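Local coordinates for protein acetyl-CoA C-acetyltransferase (Syntrophomonas wolfei subsp. wolfei, PDB 7N7Z) that probably catalyses the reversible thiolase reaction, in which two acetyl-CoA molecules give acetoacetyl-CoA and free CoA, at residues B[91-96]-B[387-392]; B[120-125]-B[358-363]; B[254-259]-B[364-369]; B[318-323]-B[350-355]. All blocks are in the same frame, centred on the assembly; numbering follows the deposited sequence.

Contact 1: B[91-96]-B[387-392]; sequences NCASGM and LCVGGG
Two torsions set the contact of C92 with segment 387-392. In L387, CG lies between the backbone N and the carbonyl carbon (chi1 76°), which brings CD1 against the carbonyl group of C92. In C92, SG stays beside its own backbone N (chi1 -44°), and this places C92 SG 4.0 Å from G390 N. L387 CD1 lies 3.0 Å from C92 O, a tight fit. The other branch turns to the start of helix 94-107. L387 CD2 is 3.9 Å from A93 CB and 4.1 Å from M96 CE. The M96 and L387 chains run past each other in opposite directions. C92 CB rests 3.4 Å from C388 O. V389 CG1 packs alongside N91 CB at 3.8 Å.

The one polar link is at the far end. N91 ND2 donates to G390 O at 2.8 Å. The oxygen lies in the amide plane of N91, but the donor sits well above the carbonyl plane of G390. S67 of the second subunit accepts weakly from the same ND2. Residues V389 to G392 form a type II turn.

C92-A93-S94 and C388-V389-G390 are the CxS and CxG motifs of thiolases, and they come from the two halves of the chain. C92 is predicted to carry the acyl group, and H358 touches its side chain. The closeness of C92 SG to G390 N is consistent with the thiolase oxyanion hole, in which the backbone N atoms of the acylated cysteine and the CxG glycine receive the thioester oxygen. The hydrogen bond from N91 ND2 probably helps hold the turn 389-392 in that position.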
loop_
_atom_site.group_PDB
_atom_site.type_symbol
_atom_site.label_atom_id
_atom_site.label_comp_id
_atom_site.label_asym_id
_atom_site.label_seq_id
_atom_site.Cartn_x
_atom_site.Cartn_y
_atom_site.Cartn_z
ATOM N N ASN B 91 20.449 -16.720 4.076
ATOM C CA ASN B 91 19.484 -16.722 5.172
ATOM C C ASN B 91 20.198 -16.654 6.520
ATOM O O ASN B 91 20.888 -15.669 6.806
ATOM C CB ASN B 91 18.569 -17.947 5.073
ATOM C CG ASN B 91 17.398 -17.724 4.135
ATOM O OD1 ASN B 91 16.890 -16.609 4.011
ATOM N ND2 ASN B 91 16.961 -18.787 3.470
ATOM N N CYS B 92 20.051 -17.683 7.356
ATOM C CA CYS B 92 20.587 -17.604 8.711
ATOM C C CYS B 92 22.111 -17.606 8.718
ATOM O O CYS B 92 22.723 -17.060 9.643
ATOM C CB CYS B 92 20.047 -18.761 9.550
ATOM S SG CYS B 92 18.275 -19.054 9.329
ATOM N N ALA B 93 22.737 -18.206 7.707
ATOM C CA ALA B 93 24.188 -18.266 7.611
ATOM C C ALA B 93 24.767 -17.115 6.798
ATOM O O ALA B 93 25.914 -17.203 6.344
ATOM C CB ALA B 93 24.622 -19.600 7.002
ATOM N N SER B 94 23.997 -16.043 6.606
ATOM C CA SER B 94 24.471 -14.908 5.824
ATOM C C SER B 94 25.805 -14.394 6.354
ATOM O O SER B 94 26.764 -14.216 5.596
ATOM C CB SER B 94 23.418 -13.800 5.845
ATOM O OG SER B 94 22.444 -14.004 4.840
ATOM N N GLY B 95 25.881 -14.158 7.665
ATOM C CA GLY B 95 27.108 -13.643 8.246
ATOM C C GLY B 95 28.275 -14.600 8.125
ATOM O O GLY B 95 29.428 -14.170 8.028
ATOM N N MET B 96 28.000 -15.906 8.125
ATOM C CA MET B 96 29.063 -16.897 7.999
ATOM C C MET B 96 29.519 -17.053 6.552
ATOM O O MET B 96 30.679 -17.406 6.308
ATOM C CB MET B 96 28.584 -18.236 8.571
ATOM C CG MET B 96 29.591 -19.376 8.447
ATOM S SD MET B 96 29.545 -20.673 9.718
ATOM C CE MET B 96 29.401 -19.738 11.240
ATOM N N LEU B 387 25.425 -23.572 12.017
ATOM C CA LEU B 387 24.018 -23.219 12.135
ATOM C C LEU B 387 23.270 -23.694 10.899
ATOM O O LEU B 387 23.818 -23.703 9.792
ATOM C CB LEU B 387 23.834 -21.705 12.322
ATOM C CG LEU B 387 24.000 -20.800 11.097
ATOM C CD1 LEU B 387 23.411 -19.428 11.389
ATOM C CD2 LEU B 387 25.458 -20.680 10.685
ATOM N N CYS B 388 22.016 -24.090 11.107
ATOM C CA CYS B 388 21.141 -24.457 10.006
ATOM C C CYS B 388 20.725 -23.211 9.229
ATOM O O CYS B 388 20.903 -22.075 9.678
ATOM C CB CYS B 388 19.908 -25.194 10.526
ATOM S SG CYS B 388 18.755 -24.152 11.446
ATOM N N VAL B 389 20.153 -23.432 8.049
ATOM C CA VAL B 389 19.780 -22.349 7.147
ATOM C C VAL B 389 18.434 -22.667 6.515
ATOM O O VAL B 389 18.183 -23.802 6.098
ATOM C CB VAL B 389 20.850 -22.131 6.057
ATOM C CG1 VAL B 389 20.269 -21.370 4.875
ATOM C CG2 VAL B 389 22.043 -21.399 6.630
ATOM N N GLY B 390 17.570 -21.657 6.441
ATOM C CA GLY B 390 16.332 -21.784 5.701
ATOM C C GLY B 390 16.602 -22.191 4.268
ATOM O O GLY B 390 17.367 -21.526 3.561
ATOM N N GLY B 391 15.985 -23.287 3.828
ATOM C CA GLY B 391 16.244 -23.873 2.539
ATOM C C GLY B 391 17.142 -25.093 2.596
ATOM O O GLY B 391 16.973 -26.014 1.788
ATOM N N GLY B 392 18.094 -25.118 3.528
ATOM C CA GLY B 392 18.907 -26.298 3.744
ATOM C C GLY B 392 20.401 -26.048 3.781
ATOM O O GLY B 392 21.115 -26.677 4.568
#

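Contact 2: B[120-125]-B[358-363]; sequences ESMSNI and HPVGAT
This is a buried contact between the C-terminal end of strand 113-121 and the start of helix 360-378. It is mostly side chain against backbone. E120 lies over the first turn of the helix, with CB 3.4 Å from G361 N. CG is anti to the backbone N (chi1 -158°) and the chain bends at the next bond. That folds the carboxylate along G361, and E120 OE1 comes 3.3 Å from G361 CA. The carboxylate has partners outside the two segments: OE1 accepts from C60 N and OE2 from L61 N.

M122 reaches the residues just before the helix. M122 SD is 3.7 Å from H358 O. The M122 and V360 side chains cross at about a right angle, and M122 CE touches V360 CG2 at 4.0 Å.

H358 and P359 belong to the GHP motif of thiolases, and H358 is predicted to be the proton acceptor next to C92. A bond within its own segment helps orient the ring. H358 ND1 donates to T363 OG1 at 2.8 Å, with T363 OG1 tilted somewhat from the ring plane. T363 OG1 also stands well above the carbonyl plane of P359 O, but that bond is unusually short and its detail is doubtful. P359 O accepts from T363 N at 2.8 Å. V360 CA sits over one ring face, offset toward the rim. N254 OD1 takes the backbone N-H of H358, and P359 packs on C256 of the strand next to 113-121.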
loop_
_atom_site.group_PDB
_atom_site.type_symbol
_atom_site.label_atom_id
_atom_site.label_comp_id
_atom_site.label_asym_id
_atom_site.label_seq_id
_atom_site.Cartn_x
_atom_site.Cartn_y
_atom_site.Cartn_z
ATOM N N GLU B 120 20.681 -7.585 10.822
ATOM C CA GLU B 120 19.271 -7.815 10.527
ATOM C C GLU B 120 18.458 -6.982 11.505
ATOM O O GLU B 120 18.494 -7.235 12.712
ATOM C CB GLU B 120 18.908 -9.293 10.636
ATOM C CG GLU B 120 17.655 -9.671 9.858
ATOM C CD GLU B 120 17.816 -9.467 8.368
ATOM O OE1 GLU B 120 18.736 -10.076 7.786
ATOM O OE2 GLU B 120 17.029 -8.697 7.778
ATOM N N SER B 121 17.741 -5.987 10.990
ATOM C CA SER B 121 16.811 -5.185 11.779
ATOM C C SER B 121 15.408 -5.634 11.383
ATOM O O SER B 121 14.730 -4.997 10.575
ATOM C CB SER B 121 17.026 -3.691 11.544
ATOM O OG SER B 121 15.966 -2.932 12.101
ATOM N N MET B 122 14.976 -6.760 11.958
ATOM C CA MET B 122 13.693 -7.339 11.581
ATOM C C MET B 122 12.524 -6.472 12.025
ATOM O O MET B 122 11.434 -6.584 11.454
ATOM C CB MET B 122 13.550 -8.755 12.158
ATOM C CG MET B 122 14.854 -9.550 12.212
ATOM S SD MET B 122 14.708 -11.189 12.957
ATOM C CE MET B 122 13.562 -11.994 11.844
ATOM N N SER B 123 12.731 -5.603 13.016
ATOM C CA SER B 123 11.693 -4.664 13.414
ATOM C C SER B 123 11.387 -3.645 12.324
ATOM O O SER B 123 10.292 -3.070 12.322
ATOM C CB SER B 123 12.109 -3.932 14.691
ATOM O OG SER B 123 12.427 -4.845 15.728
ATOM N N ASN B 124 12.324 -3.409 11.402
ATOM C CA ASN B 124 12.168 -2.392 10.368
ATOM C C ASN B 124 12.137 -2.988 8.964
ATOM O O ASN B 124 12.411 -2.282 7.988
ATOM C CB ASN B 124 13.288 -1.353 10.475
ATOM C CG ASN B 124 13.102 -0.418 11.654
ATOM O OD1 ASN B 124 12.231 0.455 11.637
ATOM N ND2 ASN B 124 13.920 -0.595 12.686
ATOM N N ILE B 125 11.810 -4.268 8.838
ATOM C CA ILE B 125 11.586 -4.839 7.504
ATOM C C ILE B 125 10.285 -4.274 6.944
ATOM O O ILE B 125 9.250 -4.309 7.633
ATOM C CB ILE B 125 11.540 -6.367 7.579
ATOM C CG1 ILE B 125 12.915 -6.923 7.964
ATOM C CG2 ILE B 125 11.101 -6.953 6.244
ATOM C CD1 ILE B 125 12.898 -8.391 8.350
ATOM N N HIS B 358 17.287 -14.694 17.382
ATOM C CA HIS B 358 17.843 -15.091 16.090
ATOM C C HIS B 358 17.667 -13.973 15.078
ATOM O O HIS B 358 16.760 -14.004 14.238
ATOM C CB HIS B 358 17.184 -16.380 15.590
ATOM C CG HIS B 358 17.753 -16.892 14.305
ATOM N ND1 HIS B 358 19.069 -16.696 13.941
ATOM C CD2 HIS B 358 17.185 -17.593 13.295
ATOM C CE1 HIS B 358 19.287 -17.256 12.765
ATOM N NE2 HIS B 358 18.160 -17.806 12.350
ATOM N N PRO B 359 18.524 -12.960 15.124
ATOM C CA PRO B 359 18.575 -12.010 14.006
ATOM C C PRO B 359 19.184 -12.699 12.801
ATOM O O PRO B 359 20.396 -12.928 12.777
ATOM C CB PRO B 359 19.457 -10.875 14.529
ATOM C CG PRO B 359 20.297 -11.503 15.603
ATOM C CD PRO B 359 19.498 -12.641 16.184
ATOM N N VAL B 360 18.364 -13.027 11.803
ATOM C CA VAL B 360 18.772 -13.987 10.778
ATOM C C VAL B 360 20.075 -13.559 10.113
ATOM O O VAL B 360 21.040 -14.329 10.054
ATOM C CB VAL B 360 17.646 -14.170 9.744
ATOM C CG1 VAL B 360 18.002 -15.264 8.749
ATOM C CG2 VAL B 360 16.329 -14.494 10.439
ATOM N N GLY B 361 20.114 -12.338 9.582
ATOM C CA GLY B 361 21.273 -11.909 8.819
ATOM C C GLY B 361 22.532 -11.755 9.648
ATOM O O GLY B 361 23.641 -11.949 9.138
ATOM N N ALA B 362 22.389 -11.399 10.923
ATOM C CA ALA B 362 23.539 -11.183 11.791
ATOM C C ALA B 362 24.014 -12.449 12.487
ATOM O O ALA B 362 25.184 -12.520 12.882
ATOM C CB ALA B 362 23.206 -10.128 12.852
ATOM N N THR B 363 23.145 -13.452 12.634
ATOM C CA THR B 363 23.458 -14.585 13.497
ATOM C C THR B 363 24.670 -15.358 12.997
ATOM O O THR B 363 25.496 -15.815 13.796
ATOM C CB THR B 363 22.247 -15.511 13.602
ATOM O OG1 THR B 363 21.173 -14.827 14.259
ATOM C CG2 THR B 363 22.604 -16.767 14.385
#

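Contact 3: B[254-259]-B[364-369]; sequences NDCAAA and GLRIIV
L365 is the side chain that reaches from helix 364-369 to A258 and A259 on the strand. Its CB points toward the strand and also packs near G95 O of helix 94-107. With CG anti to the backbone N (chi1 -179°), the branch leaves the helix and L365 CG meets A258 CB at 4.0 Å. L365 CD2 goes furthest. It lies over the peptide joining the two alanines, 3.8 Å from both A258 C and A259 N. The leucine also touches T99 of helix 94-107.

One turn later, V369 CG2 continues the row and is 4.3 Å from A259 O. Earlier on the strand, C256 SG brushes R366 CG at 4.4 Å. The end of R366 then leads away from the strand, and I367 CG2 lies over one face of its guanidinium group, offset toward the rim.

The short axes approach to 7.6 Å and cross at 61°. A258 faces helix 360-378, while A257 points away and packs on helix 30-45. The strand is therefore covered by helices on both faces, as in the layered alpha-beta-alpha-beta-alpha fold of thiolases, where 360-378 belongs to the central helical layer. Apolar side chains of the helix rest on alanine CB and on the strand backbone. Small residues on the strand probably let the helix come close. R366 NH1 bonds S370 OG on the same helix, and its charge has a long, weak ion pair with E318 on strand 316-319.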
loop_
_atom_site.group_PDB
_atom_site.type_symbol
_atom_site.label_atom_id
_atom_site.label_comp_id
_atom_site.label_asym_id
_atom_site.label_seq_id
_atom_site.Cartn_x
_atom_site.Cartn_y
_atom_site.Cartn_z
ATOM N N ASN B 254 14.388 -10.784 16.090
ATOM C CA ASN B 254 15.255 -9.891 16.847
ATOM C C ASN B 254 16.109 -9.039 15.921
ATOM O O ASN B 254 16.311 -9.365 14.749
ATOM C CB ASN B 254 16.160 -10.685 17.795
ATOM C CG ASN B 254 15.388 -11.665 18.645
ATOM O OD1 ASN B 254 15.326 -12.855 18.339
ATOM N ND2 ASN B 254 14.772 -11.165 19.711
ATOM N N ASP B 255 16.623 -7.946 16.482
ATOM C CA ASP B 255 17.500 -7.013 15.788
ATOM C C ASP B 255 18.924 -7.155 16.308
ATOM O O ASP B 255 19.137 -7.347 17.511
ATOM C CB ASP B 255 17.029 -5.568 15.987
ATOM C CG ASP B 255 15.568 -5.372 15.630
ATOM O OD1 ASP B 255 15.080 -6.061 14.708
ATOM O OD2 ASP B 255 14.909 -4.525 16.271
ATOM N N CYS B 256 19.900 -7.049 15.406
ATOM C CA CYS B 256 21.300 -7.089 15.812
ATOM C C CYS B 256 22.193 -6.814 14.613
ATOM O O CYS B 256 21.790 -6.988 13.459
ATOM C CB CYS B 256 21.676 -8.440 16.426
ATOM S SG CYS B 256 23.371 -8.500 17.045
ATOM N N ALA B 257 23.423 -6.396 14.911
ATOM C CA ALA B 257 24.476 -6.257 13.920
ATOM C C ALA B 257 25.788 -6.727 14.531
ATOM O O ALA B 257 26.096 -6.403 15.681
ATOM C CB ALA B 257 24.618 -4.809 13.433
ATOM N N ALA B 258 26.542 -7.504 13.761
ATOM C CA ALA B 258 27.882 -7.930 14.132
ATOM C C ALA B 258 28.857 -7.518 13.037
ATOM O O ALA B 258 28.472 -7.308 11.883
ATOM C CB ALA B 258 27.950 -9.445 14.356
ATOM N N ALA B 259 30.128 -7.396 13.408
ATOM C CA ALA B 259 31.158 -7.019 12.452
ATOM C C ALA B 259 32.482 -7.639 12.868
ATOM O O ALA B 259 32.693 -7.983 14.033
ATOM C CB ALA B 259 31.290 -5.497 12.341
ATOM N N GLY B 364 24.787 -15.529 11.679
ATOM C CA GLY B 364 25.897 -16.299 11.139
ATOM C C GLY B 364 27.243 -15.826 11.651
ATOM O O GLY B 364 28.138 -16.634 11.910
ATOM N N LEU B 365 27.405 -14.511 11.799
ATOM C CA LEU B 365 28.629 -13.949 12.355
ATOM C C LEU B 365 28.539 -13.733 13.858
ATOM O O LEU B 365 29.571 -13.728 14.537
ATOM C CB LEU B 365 28.959 -12.620 11.669
ATOM C CG LEU B 365 30.243 -11.926 12.133
ATOM C CD1 LEU B 365 31.453 -12.824 11.927
ATOM C CD2 LEU B 365 30.421 -10.604 11.402
ATOM N N ARG B 366 27.329 -13.549 14.389
ATOM C CA ARG B 366 27.167 -13.362 15.826
ATOM C C ARG B 366 27.779 -14.523 16.599
ATOM O O ARG B 366 28.550 -14.319 17.544
ATOM C CB ARG B 366 25.683 -13.215 16.170
ATOM C CG ARG B 366 25.405 -12.400 17.426
ATOM C CD ARG B 366 25.529 -13.242 18.690
ATOM N NE ARG B 366 24.507 -14.281 18.756
ATOM C CZ ARG B 366 24.610 -15.397 19.466
ATOM N NH1 ARG B 366 25.683 -15.659 20.194
ATOM N NH2 ARG B 366 23.609 -16.273 19.444
ATOM N N ILE B 367 27.448 -15.755 16.207
ATOM C CA ILE B 367 27.918 -16.915 16.950
ATOM C C ILE B 367 29.418 -17.116 16.788
ATOM O O ILE B 367 30.050 -17.734 17.651
ATOM C CB ILE B 367 27.137 -18.174 16.525
ATOM C CG1 ILE B 367 27.345 -18.483 15.041
ATOM C CG2 ILE B 367 25.651 -17.995 16.819
ATOM C CD1 ILE B 367 26.818 -19.848 14.639
ATOM N N ILE B 368 30.011 -16.613 15.704
ATOM C CA ILE B 368 31.467 -16.618 15.603
ATOM C C ILE B 368 32.062 -15.640 16.608
ATOM O O ILE B 368 33.040 -15.951 17.297
ATOM C CB ILE B 368 31.912 -16.285 14.169
ATOM C CG1 ILE B 368 31.531 -17.404 13.201
ATOM C CG2 ILE B 368 33.412 -16.064 14.116
ATOM C CD1 ILE B 368 31.503 -16.949 11.760
ATOM N N VAL B 369 31.480 -14.442 16.708
ATOM C CA VAL B 369 31.944 -13.462 17.686
ATOM C C VAL B 369 31.827 -14.029 19.095
ATOM O O VAL B 369 32.775 -13.975 19.888
ATOM C CB VAL B 369 31.152 -12.149 17.543
ATOM C CG1 VAL B 369 31.412 -11.235 18.733
ATOM C CG2 VAL B 369 31.505 -11.449 16.239
#

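Contact 4: B[318-323]-B[350-355]; sequences EVNEAF and NGSGIG
The backbones come closest at E321 and G353, whose CA atoms are 4.7 Å apart, and G353 CA makes a CH...O contact with E321 O at 3.3 Å. S352, the residue right before helix 353-356, makes no capping bond with its side chain. Instead OG is anti to the backbone N (chi1 -162°) and points across to the other segment. There S352 OG accepts from E321 N at 3.2 Å, with an N-H...O angle of 152°.

E321 runs extended alongside S352, so that E321 OE1 comes 3.4 Å from S352 CB. The same OE1 is bonded to S186 OG on helix 176-196. I354 meets E321 nearer its backbone, with I354 CD1 3.6 Å from E321 CB. I354 CD1 also reaches the backbone of F323, 3.8 Å from F323 C.

N320 to F323 form the NEAF motif of thiolases. N320 packs on H358 and A322 lies near C388, both predicted active-site residues. S352 OG holds E321 at its backbone N, and S186 holds its carboxylate, which probably helps keep N320 facing the predicted catalytic residues.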
loop_
_atom_site.group_PDB
_atom_site.type_symbol
_atom_site.label_atom_id
_atom_site.label_comp_id
_atom_site.label_asym_id
_atom_site.label_seq_id
_atom_site.Cartn_x
_atom_site.Cartn_y
_atom_site.Cartn_z
ATOM N N GLU B 318 29.626 -23.104 19.161
ATOM C CA GLU B 318 28.450 -22.239 19.117
ATOM C C GLU B 318 27.548 -22.772 18.008
ATOM O O GLU B 318 27.753 -22.464 16.830
ATOM C CB GLU B 318 28.826 -20.781 18.869
ATOM C CG GLU B 318 29.179 -20.001 20.122
ATOM C CD GLU B 318 27.957 -19.606 20.931
ATOM O OE1 GLU B 318 27.100 -18.864 20.401
ATOM O OE2 GLU B 318 27.857 -20.032 22.102
ATOM N N VAL B 319 26.559 -23.578 18.384
ATOM C CA VAL B 319 25.591 -24.137 17.449
ATOM C C VAL B 319 24.276 -23.403 17.668
ATOM O O VAL B 319 23.628 -23.567 18.710
ATOM C CB VAL B 319 25.423 -25.651 17.633
ATOM C CG1 VAL B 319 24.379 -26.187 16.666
ATOM C CG2 VAL B 319 26.753 -26.358 17.432
ATOM N N ASN B 320 23.883 -22.592 16.691
ATOM C CA ASN B 320 22.668 -21.801 16.819
ATOM C C ASN B 320 21.458 -22.706 17.013
ATOM O O ASN B 320 21.229 -23.634 16.232
ATOM C CB ASN B 320 22.475 -20.925 15.582
ATOM C CG ASN B 320 21.324 -19.950 15.732
ATOM O OD1 ASN B 320 21.267 -19.182 16.694
ATOM N ND2 ASN B 320 20.395 -19.979 14.784
ATOM N N GLU B 321 20.687 -22.435 18.062
ATOM C CA GLU B 321 19.450 -23.163 18.335
ATOM C C GLU B 321 18.305 -22.394 17.689
ATOM O O GLU B 321 17.816 -21.406 18.244
ATOM C CB GLU B 321 19.230 -23.323 19.837
ATOM C CG GLU B 321 20.381 -23.976 20.597
ATOM C CD GLU B 321 20.280 -23.767 22.098
ATOM O OE1 GLU B 321 19.563 -22.836 22.523
ATOM O OE2 GLU B 321 20.914 -24.536 22.854
ATOM N N ALA B 322 17.881 -22.837 16.504
ATOM C CA ALA B 322 16.723 -22.225 15.861
ATOM C C ALA B 322 15.427 -22.670 16.526
ATOM O O ALA B 322 14.539 -21.849 16.781
ATOM C CB ALA B 322 16.702 -22.568 14.371
ATOM N N PHE B 323 15.302 -23.966 16.804
ATOM C CA PHE B 323 14.179 -24.508 17.551
ATOM C C PHE B 323 14.691 -25.661 18.399
ATOM O O PHE B 323 15.629 -26.363 18.011
ATOM C CB PHE B 323 13.050 -24.983 16.626
ATOM C CG PHE B 323 12.649 -23.972 15.588
ATOM C CD1 PHE B 323 13.276 -23.941 14.353
ATOM C CD2 PHE B 323 11.647 -23.052 15.847
ATOM C CE1 PHE B 323 12.910 -23.013 13.398
ATOM C CE2 PHE B 323 11.278 -22.122 14.895
ATOM C CZ PHE B 323 11.910 -22.102 13.669
ATOM N N ASN B 350 26.070 -20.096 27.189
ATOM C CA ASN B 350 25.381 -18.901 27.655
ATOM C C ASN B 350 24.105 -18.650 26.865
ATOM O O ASN B 350 23.727 -17.506 26.607
ATOM C CB ASN B 350 26.312 -17.695 27.573
ATOM C CG ASN B 350 27.614 -17.912 28.323
ATOM O OD1 ASN B 350 27.615 -18.342 29.477
ATOM N ND2 ASN B 350 28.732 -17.621 27.666
ATOM N N GLY B 351 23.418 -19.719 26.486
ATOM C CA GLY B 351 22.219 -19.606 25.687
ATOM C C GLY B 351 22.528 -19.375 24.220
ATOM O O GLY B 351 23.627 -18.978 23.834
ATOM N N SER B 352 21.526 -19.638 23.384
ATOM C CA SER B 352 21.671 -19.462 21.945
ATOM C C SER B 352 20.409 -18.840 21.358
ATOM O O SER B 352 19.763 -18.012 22.008
ATOM C CB SER B 352 21.988 -20.802 21.275
ATOM O OG SER B 352 22.523 -20.604 19.977
ATOM N N GLY B 353 20.048 -19.235 20.134
ATOM C CA GLY B 353 18.942 -18.587 19.450
ATOM C C GLY B 353 17.638 -18.620 20.222
ATOM O O GLY B 353 16.843 -17.680 20.145
ATOM N N ILE B 354 17.394 -19.696 20.971
ATOM C CA ILE B 354 16.128 -19.815 21.685
ATOM C C ILE B 354 16.055 -18.801 22.820
ATOM O O ILE B 354 15.010 -18.182 23.051
ATOM C CB ILE B 354 15.936 -21.254 22.198
ATOM C CG1 ILE B 354 15.760 -22.218 21.023
ATOM C CG2 ILE B 354 14.732 -21.327 23.128
ATOM C CD1 ILE B 354 15.962 -23.676 21.390
ATOM N N GLY B 355 17.156 -18.612 23.542
ATOM C CA GLY B 355 17.166 -17.706 24.673
ATOM C C GLY B 355 17.534 -16.283 24.309
ATOM O O GLY B 355 16.938 -15.331 24.822
#

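From the N terminus, 91-96 comes first, and contact 1 closes the longest loop, at 387-392; the other three contacts lie inside it. Contact 2 starts at 120-125 and closes at 358-363. Contact 3 opens within that loop at 254-259 but closes beyond it, at 364-369, so contacts 2 and 3 cross. They share helix 360-378 and reach neighbouring strands 113-121 and 254-264. Contact 4, the shortest loop, is nested inside all the others and stays in the C-terminal half. Contacts 1, 2 and 3 join the two halves. C92 with H358, and L387 and H358 with N320, bring contacts 1, 2 and 4 to one site.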